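Local coordinates for putative sugar kinase PH1459 (Pyrococcus horikoshii, PDB 3EWM), which binds ATP and, as a member of the PfkB carbohydrate kinase family, probably phosphorylates a sugar such as fructose, at residues I4-E9 and I127-S132; L156-V161 and A186-A191; M210-T215 and R222-E227. All coordinates share one frame; numbering follows the deposited sequence.

Contact 1. Residues I4-E9 and I127-S132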
loop_
_atom_site.group_PDB
_atom_site.type_symbol
_atom_site.label_atom_id
_atom_site.label_comp_id
_atom_site.label_asym_id
_atom_site.label_seq_id
_atom_site.Cartn_x
_atom_site.Cartn_y
_atom_site.Cartn_z
ATOM N N ILE A 4 6.816 -13.650 26.035
ATOM C CA ILE A 4 5.604 -12.940 25.668
ATOM C C ILE A 4 5.417 -12.999 24.153
ATOM O O ILE A 4 6.294 -12.590 23.389
ATOM C CB ILE A 4 5.613 -11.491 26.175
ATOM C CG1 ILE A 4 5.694 -11.487 27.716
ATOM C CG2 ILE A 4 4.367 -10.758 25.666
ATOM C CD1 ILE A 4 5.924 -10.115 28.348
ATOM N N ALA A 5 4.290 -13.545 23.719
ATOM C CA ALA A 5 4.005 -13.664 22.286
ATOM C C ALA A 5 2.978 -12.631 21.913
ATOM O O ALA A 5 1.958 -12.487 22.589
ATOM C CB ALA A 5 3.504 -15.051 21.933
ATOM N N SER A 6 3.239 -11.910 20.835
ATOM C CA SER A 6 2.242 -11.011 20.293
ATOM C C SER A 6 1.723 -11.573 18.986
ATOM O O SER A 6 2.456 -12.223 18.229
ATOM C CB SER A 6 2.816 -9.615 20.096
ATOM O OG SER A 6 3.294 -9.106 21.330
ATOM N N ILE A 7 0.442 -11.371 18.742
ATOM C CA ILE A 7 -0.153 -11.871 17.520
ATOM C C ILE A 7 -1.022 -10.809 16.909
ATOM O O ILE A 7 -1.858 -10.213 17.580
ATOM C CB ILE A 7 -0.927 -13.235 17.701
ATOM C CG1 ILE A 7 -1.538 -13.690 16.366
ATOM C CG2 ILE A 7 -1.983 -13.171 18.828
ATOM C CD1 ILE A 7 -2.207 -15.067 16.425
ATOM N N GLY A 8 -0.814 -10.568 15.625
ATOM C CA GLY A 8 -1.656 -9.635 14.895
ATOM C C GLY A 8 -0.878 -8.961 13.779
ATOM O O GLY A 8 0.054 -9.540 13.224
ATOM N N GLU A 9 -1.257 -7.720 13.497
ATOM C CA GLU A 9 -0.809 -7.002 12.335
ATOM C C GLU A 9 0.680 -6.656 12.417
ATOM O O GLU A 9 1.177 -6.203 13.453
ATOM C CB GLU A 9 -1.672 -5.749 12.097
ATOM C CG GLU A 9 -1.543 -4.656 13.104
ATOM C CD GLU A 9 -2.409 -4.832 14.339
ATOM O OE1 GLU A 9 -2.881 -5.961 14.611
ATOM O OE2 GLU A 9 -2.570 -3.823 15.068
ATOM N N ILE A 127 2.450 -14.930 28.389
ATOM C CA ILE A 127 1.483 -13.909 28.017
ATOM C C ILE A 127 1.367 -13.886 26.498
ATOM O O ILE A 127 2.375 -13.930 25.789
ATOM C CB ILE A 127 1.868 -12.512 28.514
ATOM C CG1 ILE A 127 2.147 -12.530 30.022
ATOM C CG2 ILE A 127 0.772 -11.464 28.129
ATOM C CD1 ILE A 127 2.511 -11.181 30.586
ATOM N N VAL A 128 0.131 -13.841 26.020
ATOM C CA VAL A 128 -0.144 -13.640 24.592
ATOM C C VAL A 128 -0.886 -12.320 24.393
ATOM O O VAL A 128 -1.920 -12.058 25.003
ATOM C CB VAL A 128 -0.927 -14.815 23.969
ATOM C CG1 VAL A 128 -1.301 -14.526 22.513
ATOM C CG2 VAL A 128 -0.108 -16.087 24.050
ATOM N N ASN A 129 -0.329 -11.494 23.532
ATOM C CA ASN A 129 -0.831 -10.152 23.332
ATOM C C ASN A 129 -1.486 -10.036 21.951
ATOM O O ASN A 129 -0.907 -10.436 20.943
ATOM C CB ASN A 129 0.353 -9.188 23.425
ATOM C CG ASN A 129 0.012 -7.819 22.963
ATOM O OD1 ASN A 129 -0.946 -7.215 23.444
ATOM N ND2 ASN A 129 0.780 -7.313 22.012
ATOM N N PHE A 130 -2.700 -9.500 21.918
ATOM C CA PHE A 130 -3.348 -9.173 20.649
ATOM C C PHE A 130 -4.124 -7.863 20.745
ATOM O O PHE A 130 -4.322 -7.308 21.839
ATOM C CB PHE A 130 -4.181 -10.370 20.119
ATOM C CG PHE A 130 -5.501 -10.575 20.815
ATOM C CD1 PHE A 130 -6.693 -10.478 20.093
ATOM C CD2 PHE A 130 -5.564 -10.898 22.166
ATOM C CE1 PHE A 130 -7.923 -10.696 20.723
ATOM C CE2 PHE A 130 -6.788 -11.102 22.803
ATOM C CZ PHE A 130 -7.963 -10.997 22.082
ATOM N N GLY A 131 -4.509 -7.338 19.594
ATOM C CA GLY A 131 -5.166 -6.041 19.504
ATOM C C GLY A 131 -6.315 -6.210 18.541
ATOM O O GLY A 131 -6.452 -7.280 17.915
ATOM N N SER A 132 -7.143 -5.178 18.437
ATOM C CA SER A 132 -8.370 -5.300 17.655
ATOM C C SER A 132 -8.171 -5.183 16.138
ATOM O O SER A 132 -8.986 -5.673 15.371
ATOM C CB SER A 132 -9.431 -4.333 18.154
ATOM O OG SER A 132 -9.245 -3.044 17.633
#

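Contact 2. Residues L156-V161 and A186-A191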
loop_
_atom_site.group_PDB
_atom_site.type_symbol
_atom_site.label_atom_id
_atom_site.label_comp_id
_atom_site.label_asym_id
_atom_site.label_seq_id
_atom_site.Cartn_x
_atom_site.Cartn_y
_atom_site.Cartn_z
ATOM N N LEU A 156 -1.648 -16.039 30.075
ATOM C CA LEU A 156 -2.370 -14.786 30.223
ATOM C C LEU A 156 -2.598 -14.139 28.850
ATOM O O LEU A 156 -1.722 -14.155 27.981
ATOM C CB LEU A 156 -1.603 -13.827 31.135
ATOM C CG LEU A 156 -1.424 -14.307 32.566
ATOM C CD1 LEU A 156 -0.590 -13.334 33.372
ATOM C CD2 LEU A 156 -2.799 -14.530 33.217
ATOM N N ILE A 157 -3.786 -13.583 28.676
ATOM C CA ILE A 157 -4.175 -12.962 27.435
ATOM C C ILE A 157 -4.278 -11.464 27.653
ATOM O O ILE A 157 -4.917 -11.008 28.593
ATOM C CB ILE A 157 -5.529 -13.536 26.934
ATOM C CG1 ILE A 157 -5.386 -15.027 26.624
ATOM C CG2 ILE A 157 -6.040 -12.760 25.729
ATOM C CD1 ILE A 157 -6.695 -15.757 26.664
ATOM N N ALA A 158 -3.640 -10.705 26.779
ATOM C CA ALA A 158 -3.693 -9.249 26.853
ATOM C C ALA A 158 -4.236 -8.693 25.548
ATOM O O ALA A 158 -3.857 -9.144 24.458
ATOM C CB ALA A 158 -2.300 -8.680 27.161
ATOM N N PHE A 159 -5.135 -7.715 25.665
ATOM C CA PHE A 159 -5.837 -7.180 24.518
ATOM C C PHE A 159 -5.818 -5.658 24.582
ATOM O O PHE A 159 -6.268 -5.076 25.555
ATOM C CB PHE A 159 -7.272 -7.723 24.486
ATOM C CG PHE A 159 -8.081 -7.260 23.288
ATOM C CD1 PHE A 159 -7.768 -7.695 22.007
ATOM C CD2 PHE A 159 -9.145 -6.385 23.448
ATOM C CE1 PHE A 159 -8.520 -7.297 20.905
ATOM C CE2 PHE A 159 -9.903 -5.965 22.357
ATOM C CZ PHE A 159 -9.592 -6.431 21.069
ATOM N N ASP A 160 -5.204 -5.054 23.576
ATOM C CA ASP A 160 -5.247 -3.626 23.356
ATOM C C ASP A 160 -6.462 -3.398 22.466
ATOM O O ASP A 160 -6.527 -3.889 21.344
ATOM C CB ASP A 160 -3.944 -3.206 22.678
ATOM C CG ASP A 160 -3.869 -1.727 22.378
ATOM O OD1 ASP A 160 -4.767 -0.952 22.783
ATOM O OD2 ASP A 160 -2.892 -1.355 21.698
ATOM N N VAL A 161 -7.451 -2.691 22.990
ATOM C CA VAL A 161 -8.682 -2.449 22.262
ATOM C C VAL A 161 -8.348 -1.711 20.949
ATOM O O VAL A 161 -8.918 -2.009 19.897
ATOM C CB VAL A 161 -9.697 -1.662 23.146
ATOM C CG1 VAL A 161 -10.908 -1.257 22.353
ATOM C CG2 VAL A 161 -10.096 -2.517 24.374
ATOM N N ALA A 186 -9.800 -11.765 27.575
ATOM C CA ALA A 186 -8.561 -11.155 28.039
ATOM C C ALA A 186 -8.464 -11.072 29.559
ATOM O O ALA A 186 -9.416 -10.703 30.242
ATOM C CB ALA A 186 -8.363 -9.777 27.406
ATOM N N ASP A 187 -7.291 -11.424 30.063
ATOM C CA ASP A 187 -6.925 -11.178 31.449
ATOM C C ASP A 187 -6.592 -9.709 31.644
ATOM O O ASP A 187 -6.926 -9.123 32.664
ATOM C CB ASP A 187 -5.694 -11.995 31.790
ATOM C CG ASP A 187 -5.957 -13.477 31.702
ATOM O OD1 ASP A 187 -6.567 -14.012 32.650
ATOM O OD2 ASP A 187 -5.547 -14.090 30.697
ATOM N N ILE A 188 -5.922 -9.141 30.644
ATOM C CA ILE A 188 -5.390 -7.795 30.714
ATOM C C ILE A 188 -5.993 -7.059 29.551
ATOM O O ILE A 188 -5.892 -7.495 28.398
ATOM C CB ILE A 188 -3.848 -7.805 30.582
ATOM C CG1 ILE A 188 -3.222 -8.597 31.733
ATOM C CG2 ILE A 188 -3.288 -6.387 30.520
ATOM C CD1 ILE A 188 -2.075 -9.485 31.277
ATOM N N VAL A 189 -6.646 -5.946 29.844
ATOM C CA VAL A 189 -7.219 -5.126 28.795
ATOM C C VAL A 189 -6.659 -3.721 28.922
ATOM O O VAL A 189 -6.600 -3.152 30.027
ATOM C CB VAL A 189 -8.781 -5.121 28.853
ATOM C CG1 VAL A 189 -9.378 -4.054 27.917
ATOM C CG2 VAL A 189 -9.319 -6.497 28.506
ATOM N N LYS A 190 -6.209 -3.199 27.785
ATOM C CA LYS A 190 -5.790 -1.826 27.657
ATOM C C LYS A 190 -6.763 -1.089 26.739
ATOM O O LYS A 190 -7.060 -1.544 25.630
ATOM C CB LYS A 190 -4.363 -1.767 27.090
ATOM C CG LYS A 190 -3.883 -0.366 26.809
ATOM C CD LYS A 190 -2.488 -0.387 26.183
ATOM C CE LYS A 190 -2.117 0.963 25.630
ATOM N NZ LYS A 190 -2.796 1.273 24.351
ATOM N N ALA A 191 -7.250 0.061 27.205
ATOM C CA ALA A 191 -8.157 0.866 26.431
ATOM C C ALA A 191 -7.984 2.314 26.817
ATOM O O ALA A 191 -7.645 2.609 27.958
ATOM C CB ALA A 191 -9.614 0.429 26.672
#

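Contact 3. Residues M210-T215 and R222-E227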
loop_
_atom_site.group_PDB
_atom_site.type_symbol
_atom_site.label_atom_id
_atom_site.label_comp_id
_atom_site.label_asym_id
_atom_site.label_seq_id
_atom_site.Cartn_x
_atom_site.Cartn_y
_atom_site.Cartn_z
HETATM N N MSE A 210 -8.277 -9.893 34.987
HETATM C CA MSE A 210 -7.224 -9.727 35.970
HETATM C C MSE A 210 -6.844 -8.262 36.164
HETATM O O MSE A 210 -6.541 -7.835 37.284
HETATM C CB MSE A 210 -6.005 -10.533 35.543
HETATM C CG MSE A 210 -4.665 -9.974 35.986
HETATM SE SE MSE A 210 -3.128 -11.074 35.477
HETATM C CE MSE A 210 -3.410 -12.570 36.706
ATOM N N LEU A 211 -6.837 -7.501 35.069
ATOM C CA LEU A 211 -6.342 -6.127 35.102
ATOM C C LEU A 211 -6.810 -5.304 33.920
ATOM O O LEU A 211 -6.845 -5.766 32.778
ATOM C CB LEU A 211 -4.807 -6.117 35.149
ATOM C CG LEU A 211 -4.134 -4.747 35.155
ATOM C CD1 LEU A 211 -4.258 -4.137 36.537
ATOM C CD2 LEU A 211 -2.682 -4.847 34.725
ATOM N N THR A 212 -7.158 -4.059 34.196
ATOM C CA THR A 212 -7.537 -3.147 33.140
ATOM C C THR A 212 -6.640 -1.928 33.232
ATOM O O THR A 212 -6.460 -1.366 34.317
ATOM C CB THR A 212 -9.012 -2.729 33.284
ATOM O OG1 THR A 212 -9.809 -3.905 33.410
ATOM C CG2 THR A 212 -9.469 -1.955 32.082
ATOM N N ALA A 213 -6.077 -1.533 32.094
ATOM C CA ALA A 213 -5.276 -0.330 32.015
ATOM C C ALA A 213 -6.043 0.630 31.147
ATOM O O ALA A 213 -6.311 0.340 29.979
ATOM C CB ALA A 213 -3.905 -0.619 31.427
ATOM N N ILE A 214 -6.445 1.756 31.732
ATOM C CA ILE A 214 -7.176 2.754 30.980
ATOM C C ILE A 214 -6.245 3.927 30.770
ATOM O O ILE A 214 -5.794 4.543 31.735
ATOM C CB ILE A 214 -8.502 3.219 31.680
ATOM C CG1 ILE A 214 -9.494 2.056 31.864
ATOM C CG2 ILE A 214 -9.174 4.327 30.877
ATOM C CD1 ILE A 214 -9.750 1.192 30.625
ATOM N N THR A 215 -5.961 4.224 29.508
ATOM C CA THR A 215 -5.091 5.331 29.171
ATOM C C THR A 215 -5.881 6.646 29.119
ATOM O O THR A 215 -7.026 6.702 28.649
ATOM C CB THR A 215 -4.331 5.072 27.851
ATOM O OG1 THR A 215 -5.271 4.883 26.780
ATOM C CG2 THR A 215 -3.444 3.816 27.977
ATOM N N ARG A 222 -4.645 4.757 34.292
ATOM C CA ARG A 222 -5.285 4.234 35.472
ATOM C C ARG A 222 -5.245 2.711 35.388
ATOM O O ARG A 222 -5.449 2.134 34.329
ATOM C CB ARG A 222 -6.709 4.788 35.511
ATOM C CG ARG A 222 -7.744 4.012 36.283
ATOM C CD ARG A 222 -9.128 4.689 36.131
ATOM N NE ARG A 222 -9.067 6.121 36.398
ATOM C CZ ARG A 222 -9.579 7.080 35.627
ATOM N NH1 ARG A 222 -10.261 6.799 34.517
ATOM N NH2 ARG A 222 -9.427 8.344 35.991
ATOM N N LEU A 223 -4.934 2.066 36.505
ATOM C CA LEU A 223 -4.925 0.615 36.558
ATOM C C LEU A 223 -6.040 0.164 37.459
ATOM O O LEU A 223 -6.144 0.618 38.593
ATOM C CB LEU A 223 -3.595 0.077 37.071
ATOM C CG LEU A 223 -2.371 0.384 36.211
ATOM C CD1 LEU A 223 -1.153 -0.223 36.864
ATOM C CD2 LEU A 223 -2.552 -0.128 34.791
ATOM N N ILE A 224 -6.879 -0.715 36.937
ATOM C CA ILE A 224 -8.033 -1.207 37.673
ATOM C C ILE A 224 -7.915 -2.708 37.887
ATOM O O ILE A 224 -7.724 -3.480 36.938
ATOM C CB ILE A 224 -9.340 -0.881 36.938
ATOM C CG1 ILE A 224 -9.417 0.614 36.653
ATOM C CG2 ILE A 224 -10.557 -1.347 37.760
ATOM C CD1 ILE A 224 -9.580 0.921 35.207
ATOM N N LYS A 225 -8.011 -3.111 39.145
ATOM C CA LYS A 225 -8.172 -4.516 39.482
ATOM C C LYS A 225 -9.354 -4.640 40.422
ATOM O O LYS A 225 -9.366 -4.045 41.512
ATOM C CB LYS A 225 -6.906 -5.112 40.091
ATOM C CG LYS A 225 -7.054 -6.597 40.371
ATOM C CD LYS A 225 -5.727 -7.310 40.406
ATOM C CE LYS A 225 -5.935 -8.826 40.549
ATOM N NZ LYS A 225 -6.806 -9.413 39.474
ATOM N N ASN A 226 -10.354 -5.400 39.974
ATOM C CA ASN A 226 -11.647 -5.496 40.655
ATOM C C ASN A 226 -12.230 -4.111 40.894
ATOM O O ASN A 226 -12.614 -3.434 39.939
ATOM C CB ASN A 226 -11.521 -6.310 41.946
ATOM C CG ASN A 226 -10.897 -7.666 41.708
ATOM O OD1 ASN A 226 -9.966 -8.067 42.407
ATOM N ND2 ASN A 226 -11.388 -8.373 40.696
ATOM N N GLU A 227 -12.260 -3.682 42.157
ATOM C CA GLU A 227 -12.786 -2.368 42.522
ATOM C C GLU A 227 -11.653 -1.362 42.713
ATOM O O GLU A 227 -11.900 -0.154 42.752
ATOM C CB GLU A 227 -13.614 -2.447 43.815
ATOM C CG GLU A 227 -13.933 -3.868 44.300
ATOM C CD GLU A 227 -12.841 -4.450 45.189
ATOM O OE1 GLU A 227 -13.089 -4.605 46.407
ATOM O OE2 GLU A 227 -11.731 -4.743 44.683
HETATM O O HOH W 1 -9.845 -4.698 36.019
#

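Contact 1. Residues I4-E9 and I127-S132
Asn129 and Ser6 face each other across two neighbouring parallel strands, 4-7 and 127-131, in the middle of the large sheet of this ribokinase-like alpha/beta fold. Three backbone hydrogen bonds of 2.7 to 2.8 Å alternate along the pair: Ala5 N to Ile127 O, Asn129 N to Ala5 O and Ile7 N to Asn129 O. The side chain of Asn129 starts from CB, which lies 3.6 Å from Ser6 OG. CG stands anti to the backbone N, out over the sheet and 3.9 Å from Ser6 OG; chi2 (54°) then turns ND2 back to the hydroxyl and OD1 away from it. ND2 gives its N-H to Ser6 OG at 3.2 Å, almost straight (167°) and only 6° out of the amide plane, which probably sets the turn of the amide. Around this buried polar pair lie Val39 of helix 35-45 and Met250 and Leu254 of helix 245-259, all touching Asn129. Replacing Asn129 by a leucine would probably leave Ser6 OG without its N-H donor and put a branched apolar group against the hydroxyl. On the same face Ile4 and Ile127 run side by side, CG1 of Ile4 packing on CB of Ile127. Ala5, Val128, Ile7 and Phe130 turn to the other face, where helix 140-151 meets the last three. There Ile7 CG2 occupies the position between the backbone N and the carbonyl carbon, and touches both Val128 CG1 (4.0 Å) and Phe130 CB (3.8 Å).

Contact 2. Residues L156-V161 and A186-A191
The carboxylate of Asp187 meets Leu156 on one face and the backbone of Ile157 at OD2. Leu156 CD2 sits squarely over that face, 3.7 Å from Asp187 CG, while the backbone N of Ile157 reaches OD2 at 2.7 Å, nearly straight (164°), on the anti lone pair that points away from OD1. With CG beside its own backbone N, Asp187 can thus stand in for a main-chain acceptor at the start of strand 156-160. A long, weak ion pair with Lys152 adds a second partner for OD2. The carboxylate of Asp160 is approached differently: Lys190 NZ lies well above its plane, in a long, weak salt bridge to OD1 (3.4 Å), which also takes a weak hydrogen bond from Asn162 N. The two side chains run side by side, and the lysine bends only at its last torsion (chi4 -76°). Lys190 binds ATP. The ring of Phe159 leads away from strand 188-192; it meets the ring of Phe130 at about 45° and touches Leu179, Ser182 and Ile183 of helix 172-185. The two strands, parallel and adjacent, belong to a beta-alpha-beta unit in which this helix makes the connection, and Ala186 is where the chain leaves it. Ala186 CB then packs 3.7 Å from Phe159 CB. Backbone bonds run from Ile188 N to Ile157 O, Phe159 N to Ile188 O, Lys190 N to Phe159 O and Val161 N to Lys190 O. On the face carrying Asp160 and Lys190, Ala158 CB meets Ile188 CB at 3.9 Å under helix 245-259. At the C-terminal end Val161 CG2 touches Val189 CG1 (3.9 Å) and Ala191 CB (3.8 Å), with helix 193-200 beside it.

Contact 3. Residues M210-T215 and R222-E227
Thr212 and Ile214 pair with Ile224 and Arg222 through four backbone hydrogen bonds, two in each hydrogen-bonded pair of an antiparallel beta hairpin. Ile224 N to Thr212 O, at 2.7 Å and 170°, is nearly straight; Arg222 N to Ile214 O, near the turn, is the most bent. Ala213 and Leu223 form the non-hydrogen-bonded pair between them. Among side-chain polar contacts, Lys225 NZ donates to the carbonyl O of Met210 (a selenomethionine) at 2.7 Å, in the carbonyl plane and on a lone pair. The lysine wraps round this oxygen, with CD 3.3 Å from it, and a bend at chi4 (56°) turns NZ in. A water bridges the same end of the hairpin, 2.7 Å from Thr212 OG1 and donating at 2.6 Å to Ile224 O, which therefore takes two bonds, the other from Thr212 N. Thr212 OG1 is also bonded to Gly208 N, and Arg222 NE forms a salt bridge with Asp231. Apolar contacts fall on both faces: Ile214 CG1 meets Ile224 CD1 closely at 3.5 Å, and on the reverse Leu223 CD2 lies 3.7 Å from Ala213 CB. Leu211 CD1 continues that second patch toward Leu223 CB. Helix 245-259 covers Leu211 and Ala213 here, and helix 265-279 covers Leu211, Leu223 and Lys225. Strand 211-215 is bonded along its other edge to strand 188-192, where Thr215, an ATP-binding residue, touches Lys190.

Overall arrangement
The three contacts follow one another across a single sheet, in strand order 4-7, 127-131, 156-160, 188-192, 211-215, 220-225. Contacts 1 and 2, centres 9 Å apart, are joined by Val128 N to Leu156 O (2.7 Å). Contacts 2 and 3, centres 10 Å apart, are joined by Ala213 N to Val189 O (2.7 Å). Contacts 1 and 3 do not touch, their nearest atoms being about 7 Å apart. The ATP site draws on the later two: Lys190 in contact 2 and Thr215 in contact 3 have side chains about 4 Å apart, while Gly220, in the hairpin, lies about 11 Å from Lys190. From contact 1, the side chain of Asn129 comes about 7 Å from that of Lys190.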